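Local structure of glycoside Hydrolase Family 43_12 (Metagenome, 7JVH) at residues P55-C60 against L75-F80; L94-Q99 against K365-K370; M338-W343 against I359-P364; G375-G380 against D394-A399. The protein probably hydrolyses glycosidic bonds in arabinose- or xylose-containing plant polysaccharides. All coordinates share one frame; numbering follows the deposited sequence.

The chain joins a five-bladed beta-propeller, the family 43 catalytic fold, to a concanavalin A-like beta-sandwich. Contacts 1 to 3 lie round the first and last blades and the linker. Contact 4 joins the linker to a turn of the sandwich. Contact 1 comes first along the chain and lies nearest its centre. Contact 2 ties residues 94-99 to the linker, and contact 3 falls between its two segments in sequence. Centres of contacts 1 and 4 are about 11 Å apart, those of contacts 3 and 4 about 23 Å. Asn379 and Gly380 of contact 4 bond back to contact 1. With the backbone bond of Phe377 to Trp97, this probably holds the linker against the propeller.

Contact 1 (P55-C60 against L75-F80); sequences PILQGC and LVNSSF
Leu57 packs on Leu75 and Asn77 at the meeting of the first and last blades of the beta-propeller. It belongs to a classic beta bulge, in which Ile56 and Leu57 both face Thr336 on strand 335-342 of the last blade. Leu75 lies on strand 72-76 of the first blade, and Asn77 follows just after it. The loop 55-60 thus fills the seam between the two blades. The contact is buried and mainly apolar. Leu57 and Leu75 point their branches at each other, tip to tip, with CD1 of Leu57 3.6 Å from CD2 of Leu75. Leu75 reaches this spot because its CG lies anti to the backbone N (chi1 166°). Phe89 and Phe377 also touch Leu57, so aromatic rings help enclose its methyl groups. Asn77 crosses the leucine at a slant. Its amide nitrogen is held by Thr336 OG1 and by the carbonyl of Pro62. Two acceptors on one nitrogen should fix the rotation of the carboxamide and turn its oxygen to the leucine. The same Leu57 methyl that meets Leu75 also meets this oxygen: Leu57 CD1 lies 3.4 Å from Asn77 OD1.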
loop_
_atom_site.group_PDB
_atom_site.type_symbol
_atom_site.label_atom_id
_atom_site.label_comp_id
_atom_site.label_asym_id
_atom_site.label_seq_id
_atom_site.Cartn_x
_atom_site.Cartn_y
_atom_site.Cartn_z
ATOM N N PRO A 55 6.861 -0.614 -11.856
ATOM C CA PRO A 55 5.534 -0.310 -11.306
ATOM C C PRO A 55 4.997 1.109 -11.479
ATOM O O PRO A 55 5.727 2.086 -11.310
ATOM C CB PRO A 55 5.737 -0.568 -9.813
ATOM C CG PRO A 55 7.173 -0.276 -9.564
ATOM C CD PRO A 55 7.877 -0.770 -10.802
ATOM N N ILE A 56 3.705 1.207 -11.772
ATOM C CA ILE A 56 3.035 2.516 -11.996
ATOM C C ILE A 56 2.803 3.213 -10.663
ATOM O O ILE A 56 2.607 4.412 -10.679
ATOM C CB ILE A 56 1.737 2.342 -12.795
ATOM C CG1 ILE A 56 0.667 1.606 -11.990
ATOM C CG2 ILE A 56 2.031 1.645 -14.107
ATOM C CD1 ILE A 56 -0.226 0.744 -12.836
ATOM N N LEU A 57 2.709 2.445 -9.585
ATOM C CA LEU A 57 2.644 2.996 -8.229
ATOM C C LEU A 57 3.813 2.428 -7.458
ATOM O O LEU A 57 3.865 1.251 -7.174
ATOM C CB LEU A 57 1.335 2.652 -7.536
ATOM C CG LEU A 57 0.016 3.022 -8.198
ATOM C CD1 LEU A 57 -1.147 2.453 -7.398
ATOM C CD2 LEU A 57 -0.127 4.524 -8.331
ATOM N N GLN A 58 4.778 3.292 -7.156
ATOM C CA GLN A 58 5.979 2.953 -6.423
ATOM C C GLN A 58 5.654 3.036 -4.944
ATOM O O GLN A 58 4.823 3.848 -4.531
ATOM C CB GLN A 58 7.098 3.942 -6.773
ATOM C CG GLN A 58 7.509 3.941 -8.233
ATOM C CD GLN A 58 8.301 5.171 -8.630
ATOM O OE1 GLN A 58 7.805 6.287 -8.547
ATOM N NE2 GLN A 58 9.545 4.965 -9.070
ATOM N N GLY A 59 6.338 2.212 -4.149
ATOM C CA GLY A 59 6.111 2.125 -2.712
ATOM C C GLY A 59 4.920 1.230 -2.377
ATOM O O GLY A 59 4.310 0.635 -3.279
ATOM N N CYS A 60 4.584 1.156 -1.088
ATOM C CA CYS A 60 3.540 0.263 -0.597
ATOM C C CYS A 60 2.168 0.581 -1.197
ATOM O O CYS A 60 1.454 1.485 -0.731
ATOM C CB CYS A 60 3.446 0.270 0.924
ATOM S SG CYS A 60 2.426 -1.080 1.582
ATOM N N LEU A 75 -8.580 2.655 -9.542
ATOM C CA LEU A 75 -7.618 1.674 -9.065
ATOM C C LEU A 75 -7.405 1.888 -7.579
ATOM O O LEU A 75 -7.244 3.024 -7.137
ATOM C CB LEU A 75 -6.302 1.824 -9.830
ATOM C CG LEU A 75 -5.044 1.135 -9.290
ATOM C CD1 LEU A 75 -4.978 -0.340 -9.665
ATOM C CD2 LEU A 75 -3.812 1.908 -9.787
ATOM N N VAL A 76 -7.417 0.790 -6.816
ATOM C CA VAL A 76 -7.293 0.836 -5.363
ATOM C C VAL A 76 -6.335 -0.233 -4.836
ATOM O O VAL A 76 -6.030 -1.201 -5.541
ATOM C CB VAL A 76 -8.661 0.724 -4.682
ATOM C CG1 VAL A 76 -9.572 1.869 -5.100
ATOM C CG2 VAL A 76 -9.323 -0.616 -4.973
ATOM N N ASN A 77 -5.878 -0.030 -3.592
ATOM C CA ASN A 77 -4.841 -0.826 -2.941
ATOM C C ASN A 77 -5.152 -1.083 -1.449
ATOM O O ASN A 77 -5.900 -0.331 -0.809
ATOM C CB ASN A 77 -3.505 -0.090 -3.047
ATOM C CG ASN A 77 -3.116 0.218 -4.485
ATOM O OD1 ASN A 77 -3.320 1.333 -4.997
ATOM N ND2 ASN A 77 -2.541 -0.779 -5.148
ATOM N N SER A 78 -4.569 -2.155 -0.907
ATOM C CA SER A 78 -4.595 -2.440 0.513
ATOM C C SER A 78 -3.698 -1.444 1.244
ATOM O O SER A 78 -2.816 -0.848 0.639
ATOM C CB SER A 78 -4.144 -3.877 0.794
ATOM O OG SER A 78 -2.942 -4.196 0.142
ATOM N N SER A 79 -3.948 -1.254 2.548
ATOM C CA SER A 79 -3.265 -0.245 3.346
ATOM C C SER A 79 -3.026 -0.590 4.811
ATOM O O SER A 79 -2.341 0.157 5.523
ATOM C CB SER A 79 -4.012 1.090 3.250
ATOM O OG SER A 79 -5.392 0.944 3.513
ATOM N N PHE A 80 -3.623 -1.686 5.288
ATOM C CA PHE A 80 -3.342 -2.231 6.617
ATOM C C PHE A 80 -3.702 -1.206 7.718
ATOM O O PHE A 80 -4.853 -0.773 7.769
ATOM C CB PHE A 80 -1.918 -2.827 6.597
ATOM C CG PHE A 80 -1.755 -3.821 5.487
ATOM C CD1 PHE A 80 -2.153 -5.133 5.660
ATOM C CD2 PHE A 80 -1.318 -3.428 4.240
ATOM C CE1 PHE A 80 -2.065 -6.048 4.632
ATOM C CE2 PHE A 80 -1.247 -4.359 3.199
ATOM C CZ PHE A 80 -1.625 -5.661 3.404
#

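Contact 2 (L94-Q99 against K365-K370); sequences LINWVQ and KGVENK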
loop_
_atom_site.group_PDB
_atom_site.type_symbol
_atom_site.label_atom_id
_atom_site.label_comp_id
_atom_site.label_asym_id
_atom_site.label_seq_id
_atom_site.Cartn_x
_atom_site.Cartn_y
_atom_site.Cartn_z
ATOM N N LEU A 94 -4.754 4.761 -18.326
ATOM C CA LEU A 94 -4.054 3.708 -17.516
ATOM C C LEU A 94 -2.572 3.997 -17.274
ATOM O O LEU A 94 -1.913 3.119 -16.749
ATOM C CB LEU A 94 -4.209 2.293 -18.080
ATOM C CG LEU A 94 -5.619 1.783 -18.324
ATOM C CD1 LEU A 94 -5.549 0.501 -19.112
ATOM C CD2 LEU A 94 -6.337 1.547 -17.017
ATOM N N ILE A 95 -2.067 5.151 -17.690
ATOM C CA ILE A 95 -0.646 5.530 -17.451
ATOM C C ILE A 95 -0.585 6.761 -16.555
ATOM O O ILE A 95 0.240 6.801 -15.670
ATOM C CB ILE A 95 0.066 5.806 -18.782
ATOM C CG1 ILE A 95 -0.137 4.662 -19.768
ATOM C CG2 ILE A 95 1.535 6.085 -18.547
ATOM C CD1 ILE A 95 1.007 3.719 -19.829
ATOM N N ASN A 96 -1.439 7.732 -16.817
ATOM C CA ASN A 96 -1.435 8.979 -16.028
ATOM C C ASN A 96 -2.540 8.897 -14.985
ATOM O O ASN A 96 -3.705 8.952 -15.343
ATOM C CB ASN A 96 -1.509 10.199 -16.938
ATOM C CG ASN A 96 -0.472 10.123 -18.032
ATOM O OD1 ASN A 96 0.693 10.400 -17.805
ATOM N ND2 ASN A 96 -0.880 9.700 -19.211
ATOM N N TRP A 97 -2.135 8.797 -13.727
ATOM C CA TRP A 97 -3.102 8.635 -12.622
ATOM C C TRP A 97 -3.106 9.834 -11.683
ATOM O O TRP A 97 -2.054 10.402 -11.433
ATOM C CB TRP A 97 -2.729 7.382 -11.847
ATOM C CG TRP A 97 -2.792 6.120 -12.637
ATOM C CD1 TRP A 97 -1.795 5.543 -13.355
ATOM C CD2 TRP A 97 -3.911 5.234 -12.722
ATOM N NE1 TRP A 97 -2.222 4.368 -13.893
ATOM C CE2 TRP A 97 -3.517 4.155 -13.525
ATOM C CE3 TRP A 97 -5.204 5.259 -12.204
ATOM C CZ2 TRP A 97 -4.375 3.109 -13.826
ATOM C CZ3 TRP A 97 -6.052 4.225 -12.504
ATOM C CH2 TRP A 97 -5.639 3.169 -13.303
ATOM N N VAL A 98 -4.299 10.191 -11.237
ATOM C CA VAL A 98 -4.544 11.196 -10.205
ATOM C C VAL A 98 -5.177 10.472 -9.009
ATOM O O VAL A 98 -6.173 9.757 -9.169
ATOM C CB VAL A 98 -5.498 12.307 -10.721
ATOM C CG1 VAL A 98 -5.777 13.342 -9.636
ATOM C CG2 VAL A 98 -4.922 12.981 -11.948
ATOM N N GLN A 99 -4.587 10.650 -7.819
ATOM C CA GLN A 99 -5.201 10.180 -6.576
ATOM C C GLN A 99 -6.369 11.109 -6.262
ATOM O O GLN A 99 -6.168 12.310 -6.051
ATOM C CB GLN A 99 -4.212 10.138 -5.405
ATOM C CG GLN A 99 -4.840 9.605 -4.120
ATOM C CD GLN A 99 -3.852 9.079 -3.079
ATOM O OE1 GLN A 99 -2.660 9.295 -3.174
ATOM N NE2 GLN A 99 -4.373 8.383 -2.065
ATOM N N LYS A 365 -1.064 3.189 -27.675
ATOM C CA LYS A 365 -0.987 4.113 -28.838
ATOM C C LYS A 365 -1.679 5.443 -28.534
ATOM O O LYS A 365 -2.786 5.435 -28.008
ATOM C CB LYS A 365 -1.593 3.455 -30.079
ATOM C CG LYS A 365 -1.637 4.316 -31.336
ATOM C CD LYS A 365 -3.032 4.768 -31.728
ATOM C CE LYS A 365 -3.160 6.267 -31.893
ATOM N NZ LYS A 365 -4.533 6.732 -31.591
ATOM N N GLY A 366 -1.024 6.541 -28.896
ATOM C CA GLY A 366 -1.518 7.895 -28.705
ATOM C C GLY A 366 -1.259 8.517 -27.337
ATOM O O GLY A 366 -1.265 9.740 -27.227
ATOM N N VAL A 367 -1.055 7.706 -26.298
ATOM C CA VAL A 367 -0.906 8.268 -24.921
ATOM C C VAL A 367 0.504 8.786 -24.660
ATOM O O VAL A 367 1.451 8.089 -24.981
ATOM C CB VAL A 367 -1.328 7.264 -23.836
ATOM C CG1 VAL A 367 -1.769 7.983 -22.579
ATOM C CG2 VAL A 367 -2.436 6.361 -24.325
ATOM N N GLU A 368 0.599 9.970 -24.060
ATOM C CA GLU A 368 1.912 10.566 -23.716
ATOM C C GLU A 368 2.107 10.501 -22.198
ATOM O O GLU A 368 1.125 10.594 -21.466
ATOM C CB GLU A 368 2.061 11.986 -24.262
ATOM C CG GLU A 368 0.759 12.750 -24.339
ATOM C CD GLU A 368 0.815 14.053 -25.117
ATOM O OE1 GLU A 368 0.879 15.108 -24.477
ATOM O OE2 GLU A 368 0.791 14.003 -26.355
ATOM N N ASN A 369 3.359 10.359 -21.782
ATOM C CA ASN A 369 3.757 10.223 -20.365
ATOM C C ASN A 369 3.730 11.569 -19.645
ATOM O O ASN A 369 4.633 12.362 -19.855
ATOM C CB ASN A 369 5.136 9.584 -20.308
ATOM C CG ASN A 369 5.425 8.932 -18.985
ATOM O OD1 ASN A 369 5.182 9.522 -17.951
ATOM N ND2 ASN A 369 5.953 7.730 -19.019
ATOM N N LYS A 370 2.721 11.790 -18.809
ATOM C CA LYS A 370 2.587 12.995 -18.007
ATOM C C LYS A 370 2.794 12.708 -16.513
ATOM O O LYS A 370 2.430 13.518 -15.671
ATOM C CB LYS A 370 1.223 13.640 -18.273
ATOM C CG LYS A 370 1.031 14.031 -19.721
ATOM C CD LYS A 370 -0.308 14.708 -19.999
ATOM C CE LYS A 370 -1.476 13.721 -19.990
ATOM N NZ LYS A 370 -2.687 14.312 -20.623
#
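Asn96 makes a polar contact near the surface, gripping the backbone of the linker loop 365-370 with both ends of its side-chain amide. It lies in the stretch leading into strand 98-102, an outermost strand of the first propeller blade. OD1 of Asn96 accepts from the backbone N of Lys370 at 2.7 Å. ND2 of Asn96 donates to the backbone O of Glu368 at 3.1 Å. Both bonds are moderately bent, with N-H...acceptor angles of 148°. Held at two points, the carboxamide should be fixed in its rotation. Its CG lies beside the backbone N and anti to the carbonyl carbon (chi1 -50°), which points the amide at the loop. CG1 of Val367 lies 3.9 Å from Asn96 ND2. CB of Lys370 comes within 3.3 Å of Asn96 OD1. The backbone of Asn96 is itself steadied by Asp93, whose OD1 accepts from the N of both Ile95 and Asn96. A leucine at Asn96 would probably leave Lys370 N and Glu368 O without these mates and let the loop drift. An asparagine amide that binds a backbone N-H and C=O, as a peptide group could, is a familiar tie for an irregular loop, here the linker on the first blade.

Contact 3 (M338-W343 against I359-P364); sequences MLPVDW and IKQKMP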
loop_
_atom_site.group_PDB
_atom_site.type_symbol
_atom_site.label_atom_id
_atom_site.label_comp_id
_atom_site.label_asym_id
_atom_site.label_seq_id
_atom_site.Cartn_x
_atom_site.Cartn_y
_atom_site.Cartn_z
HETATM N N MSE A 338 2.091 -3.063 -13.804
HETATM C CA MSE A 338 1.089 -3.260 -14.873
HETATM C C MSE A 338 1.735 -3.975 -16.050
HETATM O O MSE A 338 2.954 -3.962 -16.131
HETATM C CB MSE A 338 0.424 -1.959 -15.304
HETATM C CG MSE A 338 -0.965 -2.184 -15.820
HETATM SE SE MSE A 338 -1.705 -0.634 -16.649
HETATM C CE MSE A 338 -3.195 0.164 -15.768
ATOM N N LEU A 339 0.915 -4.608 -16.884
ATOM C CA LEU A 339 1.359 -5.357 -18.083
ATOM C C LEU A 339 0.190 -5.396 -19.068
ATOM O O LEU A 339 -0.946 -5.342 -18.623
ATOM C CB LEU A 339 1.712 -6.780 -17.662
ATOM C CG LEU A 339 3.147 -7.042 -17.232
ATOM C CD1 LEU A 339 3.385 -8.524 -17.059
ATOM C CD2 LEU A 339 4.121 -6.476 -18.233
ATOM N N PRO A 340 0.417 -5.465 -20.390
ATOM C CA PRO A 340 -0.668 -5.551 -21.346
ATOM C C PRO A 340 -1.183 -6.995 -21.325
ATOM O O PRO A 340 -0.419 -7.874 -21.073
ATOM C CB PRO A 340 0.009 -5.248 -22.686
ATOM C CG PRO A 340 1.365 -4.737 -22.321
ATOM C CD PRO A 340 1.708 -5.447 -21.040
ATOM N N VAL A 341 -2.465 -7.197 -21.599
ATOM C CA VAL A 341 -3.002 -8.585 -21.565
ATOM C C VAL A 341 -3.679 -8.926 -22.892
ATOM O O VAL A 341 -4.594 -8.232 -23.264
ATOM C CB VAL A 341 -3.968 -8.763 -20.380
ATOM C CG1 VAL A 341 -4.782 -10.038 -20.500
ATOM C CG2 VAL A 341 -3.237 -8.729 -19.056
ATOM N N ASP A 342 -3.212 -9.959 -23.583
ATOM C CA ASP A 342 -3.881 -10.400 -24.800
ATOM C C ASP A 342 -4.984 -11.392 -24.412
ATOM O O ASP A 342 -4.708 -12.421 -23.800
ATOM C CB ASP A 342 -2.888 -11.059 -25.762
ATOM C CG ASP A 342 -3.539 -11.563 -27.041
ATOM O OD1 ASP A 342 -4.775 -11.550 -27.174
ATOM O OD2 ASP A 342 -2.804 -11.992 -27.936
ATOM N N TRP A 343 -6.228 -11.056 -24.771
ATOM C CA TRP A 343 -7.366 -11.928 -24.551
ATOM C C TRP A 343 -8.187 -12.105 -25.824
ATOM O O TRP A 343 -9.401 -12.116 -25.788
ATOM C CB TRP A 343 -8.238 -11.405 -23.399
ATOM C CG TRP A 343 -8.962 -12.498 -22.667
ATOM C CD1 TRP A 343 -9.128 -13.796 -23.083
ATOM C CD2 TRP A 343 -9.633 -12.394 -21.403
ATOM N NE1 TRP A 343 -9.850 -14.505 -22.149
ATOM C CE2 TRP A 343 -10.175 -13.668 -21.108
ATOM C CE3 TRP A 343 -9.837 -11.353 -20.499
ATOM C CZ2 TRP A 343 -10.897 -13.920 -19.945
ATOM C CZ3 TRP A 343 -10.555 -11.608 -19.333
ATOM C CH2 TRP A 343 -11.096 -12.876 -19.078
ATOM N N ILE A 359 11.768 -2.607 -16.276
ATOM C CA ILE A 359 11.228 -1.349 -15.788
ATOM C C ILE A 359 10.431 -0.562 -16.824
ATOM O O ILE A 359 9.560 0.213 -16.459
ATOM C CB ILE A 359 12.372 -0.512 -15.197
ATOM C CG1 ILE A 359 11.833 0.461 -14.160
ATOM C CG2 ILE A 359 13.177 0.167 -16.285
ATOM C CD1 ILE A 359 11.343 -0.184 -12.889
ATOM N N LYS A 360 10.722 -0.794 -18.113
ATOM C CA LYS A 360 10.084 -0.076 -19.222
ATOM C C LYS A 360 9.101 -0.941 -19.955
ATOM O O LYS A 360 9.383 -2.081 -20.233
ATOM C CB LYS A 360 11.119 0.406 -20.213
ATOM C CG LYS A 360 11.987 1.513 -19.649
ATOM C CD LYS A 360 13.316 1.595 -20.374
ATOM C CE LYS A 360 13.217 2.295 -21.699
ATOM N NZ LYS A 360 14.350 1.934 -22.594
ATOM N N GLN A 361 7.970 -0.331 -20.276
ATOM C CA GLN A 361 6.868 -0.949 -21.036
ATOM C C GLN A 361 6.436 0.076 -22.073
ATOM O O GLN A 361 6.503 1.265 -21.772
ATOM C CB GLN A 361 5.644 -1.141 -20.145
ATOM C CG GLN A 361 5.872 -2.074 -18.974
ATOM C CD GLN A 361 5.850 -3.485 -19.477
ATOM O OE1 GLN A 361 4.992 -3.841 -20.259
ATOM N NE2 GLN A 361 6.810 -4.283 -19.051
ATOM N N LYS A 362 6.007 -0.375 -23.246
ATOM C CA LYS A 362 5.521 0.604 -24.234
ATOM C C LYS A 362 4.160 1.071 -23.738
ATOM O O LYS A 362 3.441 0.246 -23.227
ATOM C CB LYS A 362 5.445 -0.071 -25.601
ATOM C CG LYS A 362 6.552 -1.076 -25.868
ATOM C CD LYS A 362 6.384 -1.861 -27.145
ATOM C CE LYS A 362 6.195 -3.346 -26.929
ATOM N NZ LYS A 362 7.255 -4.149 -27.575
HETATM N N MSE A 363 3.827 2.349 -23.903
HETATM C CA MSE A 363 2.497 2.868 -23.488
HETATM C C MSE A 363 1.461 2.529 -24.566
HETATM O O MSE A 363 1.829 2.115 -25.654
HETATM C CB MSE A 363 2.513 4.397 -23.390
HETATM C CG MSE A 363 3.469 4.992 -22.387
HETATM SE SE MSE A 363 3.230 6.899 -22.191
HETATM C CE MSE A 363 1.424 7.208 -21.747
ATOM N N PRO A 364 0.155 2.671 -24.305
ATOM C CA PRO A 364 -0.843 2.459 -25.343
ATOM C C PRO A 364 -0.729 3.537 -26.432
ATOM O O PRO A 364 -0.392 4.641 -26.120
ATOM C CB PRO A 364 -2.165 2.632 -24.595
ATOM C CG PRO A 364 -1.814 2.355 -23.165
ATOM C CD PRO A 364 -0.424 2.916 -23.001
#
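The carboxamide of Gln361 is the flat group here, and Leu339 and Pro340 meet it from the same side of its plane. CD2 of Leu339 sits above the plane, displaced beyond the outer end of the amide. It is about equally far from the two end atoms, 3.4 Å from Gln361 OE1 and 3.6 Å from Gln361 NE2. The proline ring offers CD, which approaches obliquely to 3.7 Å from Gln361 OE1. One oxygen therefore touches two apolar groups. Both side chains pass the glutamine at a slant. The bend of Gln361 at chi2 (-77°) turns the amide to the side, so that its O and N come up to Leu339 CD2. Leu339 starts from a CB that points off the other way, but its branch swings round to the amide. The backbones stay apart. The axes of strands 338-342 and 360-362 come no nearer than 8.4 Å, with an angle of 37° between their directions. They belong to different sheets, the last propeller blade and the short pair of 51-53 with 360-362. Phe52 of that pair also touches Gln361, while Tyr316 in the blade touches Pro340. An alanine at Gln361 would probably open a gap beside Leu339 and Pro340 and remove this link between the two strands. The touching depends on van der Waals fit, so it joins the sheets by shape more than by polarity.

Contact 4 (G375-G380 against D394-A399); sequences GFFPNG and DYRWVA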
loop_
_atom_site.group_PDB
_atom_site.type_symbol
_atom_site.label_atom_id
_atom_site.label_comp_id
_atom_site.label_asym_id
_atom_site.label_seq_id
_atom_site.Cartn_x
_atom_site.Cartn_y
_atom_site.Cartn_z
ATOM N N GLY A 375 -1.197 17.502 -12.105
ATOM C CA GLY A 375 -1.630 16.890 -10.840
ATOM C C GLY A 375 -1.516 15.388 -10.887
ATOM O O GLY A 375 -2.133 14.742 -10.057
ATOM N N PHE A 376 -0.730 14.869 -11.822
ATOM C CA PHE A 376 -0.580 13.410 -11.995
ATOM C C PHE A 376 0.413 12.850 -10.994
ATOM O O PHE A 376 1.361 13.523 -10.637
ATOM C CB PHE A 376 -0.118 13.089 -13.410
ATOM C CG PHE A 376 -1.229 13.209 -14.410
ATOM C CD1 PHE A 376 -2.281 12.320 -14.395
ATOM C CD2 PHE A 376 -1.249 14.239 -15.326
ATOM C CE1 PHE A 376 -3.318 12.445 -15.298
ATOM C CE2 PHE A 376 -2.288 14.361 -16.224
ATOM C CZ PHE A 376 -3.319 13.465 -16.208
ATOM N N PHE A 377 0.159 11.611 -10.602
ATOM C CA PHE A 377 0.979 10.876 -9.667
ATOM C C PHE A 377 2.362 10.674 -10.282
ATOM O O PHE A 377 2.465 10.379 -11.470
ATOM C CB PHE A 377 0.302 9.533 -9.370
ATOM C CG PHE A 377 0.762 8.871 -8.104
ATOM C CD1 PHE A 377 0.468 9.432 -6.873
ATOM C CD2 PHE A 377 1.443 7.663 -8.140
ATOM C CE1 PHE A 377 0.872 8.805 -5.698
ATOM C CE2 PHE A 377 1.867 7.051 -6.976
ATOM C CZ PHE A 377 1.568 7.609 -5.745
ATOM N N PRO A 378 3.464 10.823 -9.506
ATOM C CA PRO A 378 4.812 10.711 -10.061
ATOM C C PRO A 378 5.221 9.286 -10.361
ATOM O O PRO A 378 4.508 8.368 -10.015
ATOM C CB PRO A 378 5.685 11.279 -8.942
ATOM C CG PRO A 378 4.928 10.962 -7.694
ATOM C CD PRO A 378 3.469 11.099 -8.058
ATOM N N ASN A 379 6.352 9.125 -11.056
ATOM C CA ASN A 379 7.046 7.850 -11.224
ATOM C C ASN A 379 8.507 8.130 -11.568
ATOM O O ASN A 379 8.935 9.296 -11.578
ATOM C CB ASN A 379 6.368 6.964 -12.274
ATOM C CG ASN A 379 6.445 5.490 -11.918
ATOM O OD1 ASN A 379 7.533 4.900 -11.899
ATOM N ND2 ASN A 379 5.309 4.893 -11.599
ATOM N N GLY A 380 9.288 7.078 -11.813
ATOM C CA GLY A 380 10.722 7.227 -12.000
ATOM C C GLY A 380 11.376 7.875 -10.779
ATOM O O GLY A 380 10.959 7.645 -9.649
ATOM N N ASP A 394 -2.222 16.875 0.645
ATOM C CA ASP A 394 -2.091 15.918 -0.441
ATOM C C ASP A 394 -2.423 14.519 0.072
ATOM O O ASP A 394 -1.984 14.144 1.150
ATOM C CB ASP A 394 -0.664 15.982 -1.005
ATOM C CG ASP A 394 -0.506 15.216 -2.296
ATOM O OD1 ASP A 394 -0.442 13.965 -2.246
ATOM O OD2 ASP A 394 -0.398 15.881 -3.358
ATOM N N TYR A 395 -3.177 13.751 -0.729
ATOM C CA TYR A 395 -3.679 12.417 -0.355
ATOM C C TYR A 395 -2.627 11.315 -0.197
ATOM O O TYR A 395 -2.989 10.168 0.074
ATOM C CB TYR A 395 -4.694 11.906 -1.376
ATOM C CG TYR A 395 -5.948 12.729 -1.555
ATOM C CD1 TYR A 395 -6.797 12.979 -0.486
ATOM C CD2 TYR A 395 -6.320 13.208 -2.818
ATOM C CE1 TYR A 395 -7.968 13.709 -0.661
ATOM C CE2 TYR A 395 -7.477 13.934 -2.994
ATOM C CZ TYR A 395 -8.292 14.182 -1.917
ATOM O OH TYR A 395 -9.434 14.915 -2.097
ATOM N N ARG A 396 -1.347 11.649 -0.399
ATOM C CA ARG A 396 -0.228 10.719 -0.183
ATOM C C ARG A 396 0.187 10.614 1.270
ATOM O O ARG A 396 0.885 9.673 1.644
ATOM C CB ARG A 396 1.007 11.154 -0.970
ATOM C CG ARG A 396 1.071 10.611 -2.374
ATOM C CD ARG A 396 2.188 11.300 -3.143
ATOM N NE ARG A 396 1.919 12.729 -3.308
ATOM C CZ ARG A 396 2.536 13.508 -4.183
ATOM N NH1 ARG A 396 3.519 13.031 -4.923
ATOM N NH2 ARG A 396 2.214 14.789 -4.251
ATOM N N TRP A 397 -0.220 11.604 2.074
ATOM C CA TRP A 397 0.135 11.688 3.476
ATOM C C TRP A 397 -0.825 10.874 4.325
ATOM O O TRP A 397 -2.027 11.073 4.270
ATOM C CB TRP A 397 0.146 13.141 3.908
ATOM C CG TRP A 397 1.253 13.877 3.250
ATOM C CD1 TRP A 397 1.158 14.701 2.170
ATOM C CD2 TRP A 397 2.641 13.822 3.599
ATOM N NE1 TRP A 397 2.400 15.169 1.830
ATOM C CE2 TRP A 397 3.328 14.643 2.692
ATOM C CE3 TRP A 397 3.368 13.145 4.582
ATOM C CZ2 TRP A 397 4.708 14.823 2.746
ATOM C CZ3 TRP A 397 4.747 13.322 4.638
ATOM C CH2 TRP A 397 5.399 14.167 3.728
ATOM N N VAL A 398 -0.263 9.947 5.106
ATOM C CA VAL A 398 -1.018 9.063 5.980
ATOM C C VAL A 398 -0.525 9.185 7.419
ATOM O O VAL A 398 0.609 9.620 7.670
ATOM C CB VAL A 398 -0.889 7.589 5.534
ATOM C CG1 VAL A 398 -1.545 7.387 4.168
ATOM C CG2 VAL A 398 0.568 7.126 5.517
ATOM N N ALA A 399 -1.398 8.800 8.358
ATOM C CA ALA A 399 -1.069 8.678 9.771
ATOM C C ALA A 399 -1.199 7.200 10.127
ATOM O O ALA A 399 -1.864 6.447 9.421
ATOM C CB ALA A 399 -2.009 9.519 10.601
#
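Arg396 sits in an Asx turn, within the type I beta turn from Asp394 to Trp397, and meets Phe377 and Pro378 of the linker. The contact lies where the linker enters the concanavalin A-like sandwich. CG of Arg396 comes to the edge of the Phe377 ring, 3.8 Å from Phe377 CE1. Arg396 CD is equally near the same Phe377 CE1. Ring and guanidinium planes are 48° apart. The phenyl ring reaches the arginine because its CG is anti to the backbone N (chi1 -160°). Pro378 and Arg396 approach from opposite directions, with Pro378 CD 3.7 Å from Arg396 NH1. Pro378 CD lies over one face of the Phe377 ring, toward its rim. Asp394 sets the arginine in place. Its OD1 takes the backbone N of Arg396 with the anti lone pair, closing the Asx turn. The same OD1 meets Arg396 NE at 2.9 Å, and OD2 takes Arg396 NH2 at 3.0 Å. The two nitrogens of this side-on bridge meet the oxygens from above the carboxylate plane. Tyr384 adds a cation-pi contact. The charge of Arg396 is thus probably balanced by Asp394, close by in the same turn. What it gives the linker is mostly its aliphatic stem and, toward Pro378, an obliquely met NH1.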